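PDB 5AX6: CofB from Escherichia coli, which serves as a trimeric minor pilin of the type IVb pilus CFA/III in enterotoxigenic strains and probably takes part in pilus assembly. Local coordinates for residues Ile381-Pro389 and Ser479-Ser487; Ser404-Thr412 and Tyr472-Val480. All blocks are in the same frame, centred on the assembly; numbering follows the deposited sequence.

Contact 1: residues Ile381-Pro389 and Ser479-Ser487; sequences IELNVQDCP and SVNITTWCS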
loop_
_atom_site.group_PDB
_atom_site.type_symbol
_atom_site.label_atom_id
_atom_site.label_comp_id
_atom_site.label_asym_id
_atom_site.label_seq_id
_atom_site.Cartn_x
_atom_site.Cartn_y
_atom_site.Cartn_z
ATOM N N ILE A 381 -12.314 -13.772 -43.317
ATOM C CA ILE A 381 -12.015 -12.830 -42.257
ATOM C C ILE A 381 -10.647 -13.180 -41.694
ATOM O O ILE A 381 -10.403 -14.307 -41.272
ATOM C CB ILE A 381 -13.101 -12.850 -41.138
ATOM C CG1 ILE A 381 -14.464 -12.447 -41.707
ATOM C CG2 ILE A 381 -12.683 -11.917 -39.976
ATOM C CD1 ILE A 381 -15.653 -12.644 -40.735
ATOM N N GLU A 382 -9.724 -12.228 -41.725
ATOM C CA GLU A 382 -8.389 -12.512 -41.228
ATOM C C GLU A 382 -8.008 -11.509 -40.154
ATOM O O GLU A 382 -8.264 -10.318 -40.296
ATOM C CB GLU A 382 -7.360 -12.498 -42.371
ATOM C CG GLU A 382 -5.955 -12.839 -41.898
ATOM C CD GLU A 382 -4.974 -13.119 -43.039
ATOM O OE1 GLU A 382 -5.425 -13.416 -44.170
ATOM O OE2 GLU A 382 -3.748 -13.046 -42.791
ATOM N N LEU A 383 -7.407 -11.999 -39.080
ATOM C CA LEU A 383 -7.042 -11.156 -37.942
ATOM C C LEU A 383 -5.656 -11.544 -37.465
ATOM O O LEU A 383 -5.253 -12.689 -37.617
ATOM C CB LEU A 383 -8.055 -11.315 -36.796
ATOM C CG LEU A 383 -9.522 -10.948 -37.049
ATOM C CD1 LEU A 383 -10.394 -11.384 -35.868
ATOM C CD2 LEU A 383 -9.660 -9.453 -37.289
ATOM N N ASN A 384 -4.926 -10.596 -36.884
ATOM C CA ASN A 384 -3.663 -10.910 -36.231
ATOM C C ASN A 384 -3.895 -11.666 -34.938
ATOM O O ASN A 384 -4.801 -11.325 -34.180
ATOM C CB ASN A 384 -2.875 -9.630 -35.946
ATOM C CG ASN A 384 -2.417 -8.945 -37.213
ATOM O OD1 ASN A 384 -1.902 -9.593 -38.119
ATOM N ND2 ASN A 384 -2.613 -7.639 -37.289
ATOM N N VAL A 385 -3.092 -12.696 -34.691
ATOM C CA VAL A 385 -3.206 -13.457 -33.456
ATOM C C VAL A 385 -2.725 -12.584 -32.303
ATOM O O VAL A 385 -1.702 -11.906 -32.407
ATOM C CB VAL A 385 -2.405 -14.783 -33.510
ATOM C CG1 VAL A 385 -2.465 -15.498 -32.160
ATOM C CG2 VAL A 385 -2.970 -15.687 -34.598
ATOM N N GLN A 386 -3.488 -12.574 -31.217
ATOM C CA GLN A 386 -3.182 -11.699 -30.088
ATOM C C GLN A 386 -2.019 -12.238 -29.287
ATOM O O GLN A 386 -1.730 -13.435 -29.328
ATOM C CB GLN A 386 -4.408 -11.546 -29.178
ATOM C CG GLN A 386 -4.886 -12.857 -28.552
ATOM C CD GLN A 386 -5.898 -13.611 -29.429
ATOM O OE1 GLN A 386 -5.804 -13.610 -30.655
ATOM N NE2 GLN A 386 -6.862 -14.260 -28.793
ATOM N N ASP A 387 -1.340 -11.348 -28.564
ATOM C CA ASP A 387 -0.330 -11.762 -27.596
ATOM C C ASP A 387 -1.006 -11.990 -26.260
ATOM O O ASP A 387 -1.800 -11.168 -25.827
ATOM C CB ASP A 387 0.765 -10.705 -27.449
ATOM C CG ASP A 387 1.567 -10.522 -28.717
ATOM O OD1 ASP A 387 1.927 -11.539 -29.344
ATOM O OD2 ASP A 387 1.823 -9.360 -29.090
ATOM N N CYS A 388 -0.698 -13.097 -25.602
ATOM C CA CYS A 388 -1.315 -13.354 -24.310
ATOM C C CYS A 388 -0.510 -12.680 -23.212
ATOM O O CYS A 388 0.686 -12.453 -23.375
ATOM C CB CYS A 388 -1.448 -14.854 -24.078
ATOM S SG CYS A 388 -2.693 -15.547 -25.224
ATOM N N PRO A 389 -1.170 -12.343 -22.095
ATOM C CA PRO A 389 -0.472 -11.665 -20.993
ATOM C C PRO A 389 0.370 -12.623 -20.167
ATOM O O PRO A 389 0.361 -13.832 -20.413
ATOM C CB PRO A 389 -1.621 -11.073 -20.162
ATOM C CG PRO A 389 -2.769 -12.000 -20.414
ATOM C CD PRO A 389 -2.616 -12.480 -21.845
ATOM N N SER A 479 -22.911 -13.063 -41.243
ATOM C CA SER A 479 -22.065 -12.283 -40.353
ATOM C C SER A 479 -21.930 -12.990 -39.022
ATOM O O SER A 479 -22.770 -13.808 -38.659
ATOM C CB SER A 479 -22.619 -10.871 -40.157
ATOM O OG SER A 479 -23.868 -10.896 -39.491
ATOM N N VAL A 480 -20.866 -12.661 -38.292
ATOM C CA VAL A 480 -20.581 -13.349 -37.050
ATOM C C VAL A 480 -20.145 -12.368 -35.981
ATOM O O VAL A 480 -19.594 -11.310 -36.293
ATOM C CB VAL A 480 -19.459 -14.400 -37.227
ATOM C CG1 VAL A 480 -19.957 -15.595 -38.028
ATOM C CG2 VAL A 480 -18.198 -13.754 -37.843
ATOM N N ASN A 481 -20.398 -12.733 -34.729
ATOM C CA ASN A 481 -19.730 -12.117 -33.594
ATOM C C ASN A 481 -18.542 -12.974 -33.207
ATOM O O ASN A 481 -18.709 -14.149 -32.872
ATOM C CB ASN A 481 -20.700 -11.954 -32.418
ATOM C CG ASN A 481 -21.821 -10.977 -32.738
ATOM O OD1 ASN A 481 -23.005 -11.319 -32.679
ATOM N ND2 ASN A 481 -21.445 -9.770 -33.096
ATOM N N ILE A 482 -17.351 -12.375 -33.270
ATOM C CA ILE A 482 -16.090 -13.053 -33.025
ATOM C C ILE A 482 -15.664 -12.729 -31.619
ATOM O O ILE A 482 -15.634 -11.560 -31.247
ATOM C CB ILE A 482 -15.010 -12.593 -34.035
ATOM C CG1 ILE A 482 -15.384 -13.082 -35.439
ATOM C CG2 ILE A 482 -13.618 -13.074 -33.626
ATOM C CD1 ILE A 482 -14.673 -12.326 -36.543
ATOM N N THR A 483 -15.381 -13.766 -30.835
ATOM C CA THR A 483 -14.884 -13.610 -29.473
ATOM C C THR A 483 -13.423 -14.018 -29.440
ATOM O O THR A 483 -13.078 -15.086 -29.934
ATOM C CB THR A 483 -15.666 -14.490 -28.458
ATOM O OG1 THR A 483 -17.070 -14.265 -28.607
ATOM C CG2 THR A 483 -15.242 -14.157 -27.023
ATOM N N THR A 484 -12.574 -13.182 -28.854
ATOM C CA THR A 484 -11.161 -13.487 -28.742
ATOM C C THR A 484 -10.729 -13.377 -27.284
ATOM O O THR A 484 -11.174 -12.470 -26.570
ATOM C CB THR A 484 -10.309 -12.531 -29.609
ATOM O OG1 THR A 484 -10.449 -11.180 -29.139
ATOM C CG2 THR A 484 -10.734 -12.619 -31.068
ATOM N N TRP A 485 -9.869 -14.295 -26.838
ATOM C CA TRP A 485 -9.407 -14.273 -25.453
ATOM C C TRP A 485 -8.179 -15.174 -25.356
ATOM O O TRP A 485 -7.772 -15.757 -26.355
ATOM C CB TRP A 485 -10.524 -14.717 -24.481
ATOM C CG TRP A 485 -10.887 -16.194 -24.482
ATOM C CD1 TRP A 485 -10.582 -17.105 -23.505
ATOM C CD2 TRP A 485 -11.641 -16.915 -25.479
ATOM N NE1 TRP A 485 -11.091 -18.339 -23.839
ATOM C CE2 TRP A 485 -11.737 -18.252 -25.041
ATOM C CE3 TRP A 485 -12.242 -16.557 -26.695
ATOM C CZ2 TRP A 485 -12.406 -19.240 -25.778
ATOM C CZ3 TRP A 485 -12.901 -17.549 -27.433
ATOM C CH2 TRP A 485 -12.980 -18.871 -26.961
ATOM N N CYS A 486 -7.568 -15.263 -24.182
ATOM C CA CYS A 486 -6.472 -16.217 -23.995
ATOM C C CYS A 486 -6.851 -17.172 -22.884
ATOM O O CYS A 486 -7.569 -16.788 -21.952
ATOM C CB CYS A 486 -5.152 -15.498 -23.657
ATOM S SG CYS A 486 -4.494 -14.466 -24.980
ATOM N N SER A 487 -6.363 -18.405 -22.959
ATOM C CA SER A 487 -6.780 -19.432 -22.012
ATOM C C SER A 487 -5.764 -20.566 -21.913
ATOM O O SER A 487 -5.031 -20.831 -22.863
ATOM C CB SER A 487 -8.137 -20.004 -22.428
ATOM O OG SER A 487 -8.621 -20.950 -21.489
#
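I381 and L383 of strand 381-384 face V480 and I482 of strand 478-487 across the interior of a beta sandwich in the C-terminal domain. The two strands belong to different sheets and run in roughly the same direction, the axes of these segments coming within 11.3 Å at an angle of 26°. The apolar part is a layer of branched side chains. I381 CG2 meets I482 CD1 tip to tip at 4.0 Å, while I381 CD1 slides past V480 CG2. L383 touches more loosely, through CD1, at the CG2 methyl of I482.

Polar contact begins where the strand 381-384 gives way to loop. The Q386 chain leaves with CG wedged between backbone N and carbonyl carbon (chi1 62°) and bends at chi2, which brings the amide down to strand 478-487. Q386 NE2 makes a weak, bent hydrogen bond to O of W485 (3.0 Å) and packs against CB of T484. Two further bonds fix this buried amide: OE1 accepts from the indole NH of W453, and NE2 also reaches the carbonyl of R400.

The covalent part closes the layers at their end, where the disulfide C388-C486 draws the CA atoms to 5.9 Å. CD of P389 packs 4.2 Å from SG of C486, and the bridge itself has a chi3 of -88°, with SG of C388 2.1 Å from SG of C486.

Contact 2: residues Ser404-Thr412 and Tyr472-Val480; sequences SIASIVADT and YLNPKFLSV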
loop_
_atom_site.group_PDB
_atom_site.type_symbol
_atom_site.label_atom_id
_atom_site.label_comp_id
_atom_site.label_asym_id
_atom_site.label_seq_id
_atom_site.Cartn_x
_atom_site.Cartn_y
_atom_site.Cartn_z
ATOM N N SER A 404 -19.722 -16.817 -33.506
ATOM C CA SER A 404 -21.134 -17.184 -33.369
ATOM C C SER A 404 -21.935 -16.466 -34.446
ATOM O O SER A 404 -21.602 -15.338 -34.810
ATOM C CB SER A 404 -21.672 -16.814 -31.983
ATOM O OG SER A 404 -20.892 -17.399 -30.955
ATOM N N ILE A 405 -22.981 -17.104 -34.965
ATOM C CA ILE A 405 -23.739 -16.499 -36.046
ATOM C C ILE A 405 -24.542 -15.281 -35.584
ATOM O O ILE A 405 -25.257 -15.340 -34.579
ATOM C CB ILE A 405 -24.709 -17.499 -36.692
ATOM C CG1 ILE A 405 -23.948 -18.723 -37.195
ATOM C CG2 ILE A 405 -25.473 -16.797 -37.818
ATOM C CD1 ILE A 405 -24.838 -19.781 -37.837
ATOM N N ALA A 406 -24.427 -14.176 -36.321
ATOM C CA ALA A 406 -25.121 -12.942 -35.958
ATOM C C ALA A 406 -26.269 -12.618 -36.918
ATOM O O ALA A 406 -27.285 -12.070 -36.501
ATOM C CB ALA A 406 -24.136 -11.780 -35.898
ATOM N N SER A 407 -26.097 -12.934 -38.198
ATOM C CA SER A 407 -27.183 -12.845 -39.196
ATOM C C SER A 407 -26.866 -13.805 -40.328
ATOM O O SER A 407 -25.701 -14.018 -40.633
ATOM C CB SER A 407 -27.343 -11.423 -39.749
ATOM O OG SER A 407 -28.067 -10.600 -38.852
ATOM N N ILE A 408 -27.888 -14.384 -40.954
ATOM C CA ILE A 408 -27.654 -15.345 -42.021
ATOM C C ILE A 408 -28.907 -15.480 -42.865
ATOM O O ILE A 408 -29.981 -15.754 -42.339
ATOM C CB ILE A 408 -27.237 -16.742 -41.465
ATOM C CG1 ILE A 408 -27.009 -17.737 -42.607
ATOM C CG2 ILE A 408 -28.286 -17.290 -40.488
ATOM C CD1 ILE A 408 -26.552 -19.131 -42.126
ATOM N N VAL A 409 -28.785 -15.248 -44.171
ATOM C CA VAL A 409 -29.917 -15.473 -45.066
ATOM C C VAL A 409 -29.488 -16.216 -46.328
ATOM O O VAL A 409 -28.340 -16.112 -46.785
ATOM C CB VAL A 409 -30.632 -14.146 -45.472
ATOM C CG1 VAL A 409 -31.299 -13.500 -44.256
ATOM C CG2 VAL A 409 -29.649 -13.185 -46.141
ATOM N N ALA A 410 -30.425 -16.994 -46.859
ATOM C CA ALA A 410 -30.201 -17.778 -48.060
ATOM C C ALA A 410 -30.417 -16.917 -49.302
ATOM O O ALA A 410 -31.377 -17.111 -50.046
ATOM C CB ALA A 410 -31.126 -18.986 -48.074
ATOM N N ASP A 411 -29.532 -15.949 -49.510
ATOM C CA ASP A 411 -29.677 -15.047 -50.644
ATOM C C ASP A 411 -29.482 -15.800 -51.971
ATOM O O ASP A 411 -28.774 -16.801 -52.028
ATOM C CB ASP A 411 -28.685 -13.889 -50.529
ATOM C CG ASP A 411 -29.107 -12.664 -51.340
ATOM O OD1 ASP A 411 -30.273 -12.605 -51.789
ATOM O OD2 ASP A 411 -28.272 -11.751 -51.508
ATOM N N THR A 412 -30.128 -15.316 -53.026
ATOM C CA THR A 412 -29.958 -15.883 -54.364
ATOM C C THR A 412 -29.832 -14.743 -55.371
ATOM O O THR A 412 -30.080 -13.593 -55.028
ATOM C CB THR A 412 -31.132 -16.795 -54.749
ATOM O OG1 THR A 412 -32.359 -16.055 -54.668
ATOM C CG2 THR A 412 -31.198 -18.001 -53.809
ATOM N N TYR A 472 -22.092 -21.546 -51.162
ATOM C CA TYR A 472 -21.458 -20.236 -51.190
ATOM C C TYR A 472 -20.213 -20.220 -50.302
ATOM O O TYR A 472 -20.193 -20.863 -49.238
ATOM C CB TYR A 472 -22.428 -19.145 -50.714
ATOM C CG TYR A 472 -23.695 -18.965 -51.524
ATOM C CD1 TYR A 472 -23.675 -18.928 -52.917
ATOM C CD2 TYR A 472 -24.920 -18.798 -50.881
ATOM C CE1 TYR A 472 -24.856 -18.749 -53.646
ATOM C CE2 TYR A 472 -26.089 -18.623 -51.587
ATOM C CZ TYR A 472 -26.056 -18.594 -52.969
ATOM O OH TYR A 472 -27.232 -18.405 -53.652
ATOM N N LEU A 473 -19.192 -19.476 -50.734
ATOM C CA LEU A 473 -17.968 -19.277 -49.966
ATOM C C LEU A 473 -17.888 -17.875 -49.363
ATOM O O LEU A 473 -18.020 -16.886 -50.075
ATOM C CB LEU A 473 -16.739 -19.509 -50.850
ATOM C CG LEU A 473 -15.389 -19.206 -50.199
ATOM C CD1 LEU A 473 -15.088 -20.228 -49.105
ATOM C CD2 LEU A 473 -14.267 -19.181 -51.238
ATOM N N ASN A 474 -17.656 -17.792 -48.054
ATOM C CA ASN A 474 -17.440 -16.513 -47.371
ATOM C C ASN A 474 -18.351 -15.371 -47.823
ATOM O O ASN A 474 -17.867 -14.335 -48.281
ATOM C CB ASN A 474 -15.989 -16.070 -47.548
ATOM C CG ASN A 474 -14.999 -17.097 -47.040
ATOM O OD1 ASN A 474 -15.284 -17.846 -46.103
ATOM N ND2 ASN A 474 -13.824 -17.146 -47.666
ATOM N N PRO A 475 -19.667 -15.551 -47.691
ATOM C CA PRO A 475 -20.652 -14.607 -48.232
ATOM C C PRO A 475 -20.923 -13.370 -47.357
ATOM O O PRO A 475 -20.934 -13.468 -46.129
ATOM C CB PRO A 475 -21.919 -15.455 -48.347
ATOM C CG PRO A 475 -21.763 -16.527 -47.341
ATOM C CD PRO A 475 -20.298 -16.736 -47.083
ATOM N N LYS A 476 -21.151 -12.227 -48.000
ATOM C CA LYS A 476 -21.457 -10.984 -47.287
ATOM C C LYS A 476 -22.798 -11.053 -46.570
ATOM O O LYS A 476 -23.113 -10.180 -45.749
ATOM C CB LYS A 476 -21.471 -9.792 -48.250
ATOM C CG LYS A 476 -22.504 -9.956 -49.364
ATOM C CD LYS A 476 -22.667 -8.687 -50.176
ATOM C CE LYS A 476 -23.717 -8.890 -51.270
ATOM N NZ LYS A 476 -23.768 -7.755 -52.227
ATOM N N PHE A 477 -23.601 -12.065 -46.891
ATOM C CA PHE A 477 -24.878 -12.228 -46.203
ATOM C C PHE A 477 -24.803 -13.304 -45.117
ATOM O O PHE A 477 -25.797 -13.964 -44.785
ATOM C CB PHE A 477 -26.017 -12.523 -47.197
ATOM C CG PHE A 477 -25.650 -13.467 -48.314
ATOM C CD1 PHE A 477 -25.730 -14.842 -48.136
ATOM C CD2 PHE A 477 -25.269 -12.974 -49.563
ATOM C CE1 PHE A 477 -25.415 -15.718 -49.182
ATOM C CE2 PHE A 477 -24.948 -13.844 -50.610
ATOM C CZ PHE A 477 -25.026 -15.211 -50.415
ATOM N N LEU A 478 -23.605 -13.448 -44.556
ATOM C CA LEU A 478 -23.373 -14.212 -43.334
ATOM C C LEU A 478 -22.480 -13.349 -42.468
ATOM O O LEU A 478 -21.413 -12.918 -42.911
ATOM C CB LEU A 478 -22.708 -15.569 -43.614
ATOM C CG LEU A 478 -22.265 -16.359 -42.379
ATOM C CD1 LEU A 478 -23.471 -16.720 -41.521
ATOM C CD2 LEU A 478 -21.472 -17.635 -42.749
ATOM N N SER A 479 -22.911 -13.063 -41.243
ATOM C CA SER A 479 -22.065 -12.283 -40.353
ATOM C C SER A 479 -21.930 -12.990 -39.022
ATOM O O SER A 479 -22.770 -13.808 -38.659
ATOM C CB SER A 479 -22.619 -10.871 -40.157
ATOM O OG SER A 479 -23.868 -10.896 -39.491
ATOM N N VAL A 480 -20.866 -12.661 -38.292
ATOM C CA VAL A 480 -20.581 -13.349 -37.050
ATOM C C VAL A 480 -20.145 -12.368 -35.981
ATOM O O VAL A 480 -19.594 -11.310 -36.293
ATOM C CB VAL A 480 -19.459 -14.400 -37.227
ATOM C CG1 VAL A 480 -19.957 -15.595 -38.028
ATOM C CG2 VAL A 480 -18.198 -13.754 -37.843
#
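F477 lays its ring under D411, whose CB sits over the centre of one face in a CH-pi contact, 3.6 Å from the ring centroid and 7° off the normal. The contact joins strands 398-409 and 478-487, antiparallel neighbours at the edge of a sheet within this chain, with a classic beta bulge. F477 is the third residue of a type I turn, P475 to L478, that leads into strand 478-487. The carboxylate plane of D411 stands almost perpendicular to the ring, and P475 CB covers the opposite face, offset toward the rim. D411 is held from both oxygens, OD2 by the backbone N of A421 and OD1 by that of Q435.

In the bulge, A406 and S407 both face S479. The S479 carbonyl oxygen takes a hydrogen bond from A406 N at 2.9 Å and a weak one from S407 N; in return S479 N donates to S407 O at 3.0 Å. The OG of S479, turned between backbone N and carbonyl carbon (chi1 65°), packs against CB of S407 at 3.5 Å and is hydrogen-bonded to the hydroxyl of Y351. S407 OG bonds to A406 O and to the backbone N of I444 of a second subunit.

On the other side of the sheet I408 and L478 lie side by side, L478 CD1 3.8 Å from I408 CB, beside T442. Past the end of strand 398-409, Y472 OH donates to D411 O at 2.8 Å, in the carbonyl plane.

Both contacts are buried in the C-terminal domain and share strand 478-487, meeting at S479 and V480 with centres about 20 Å apart. Contact 1 joins that strand to strand 381-384 of the facing sheet and to the loop after it, so methyl packing, a disulfide and a glutamine amide do the work and strand-to-strand backbone bonding is absent. Contact 2 joins it to its neighbour 398-409 within one sheet, where backbone hydrogen bonds dominate and aromatic rings finish the loop end. N481 N probably bonds to S404 O, continuing the pairing from contact 2 into contact 1. Both also reach other subunits of the trimer; at contact 2, I408 and V409 extend the sheet by pairing with a strand of the second subunit.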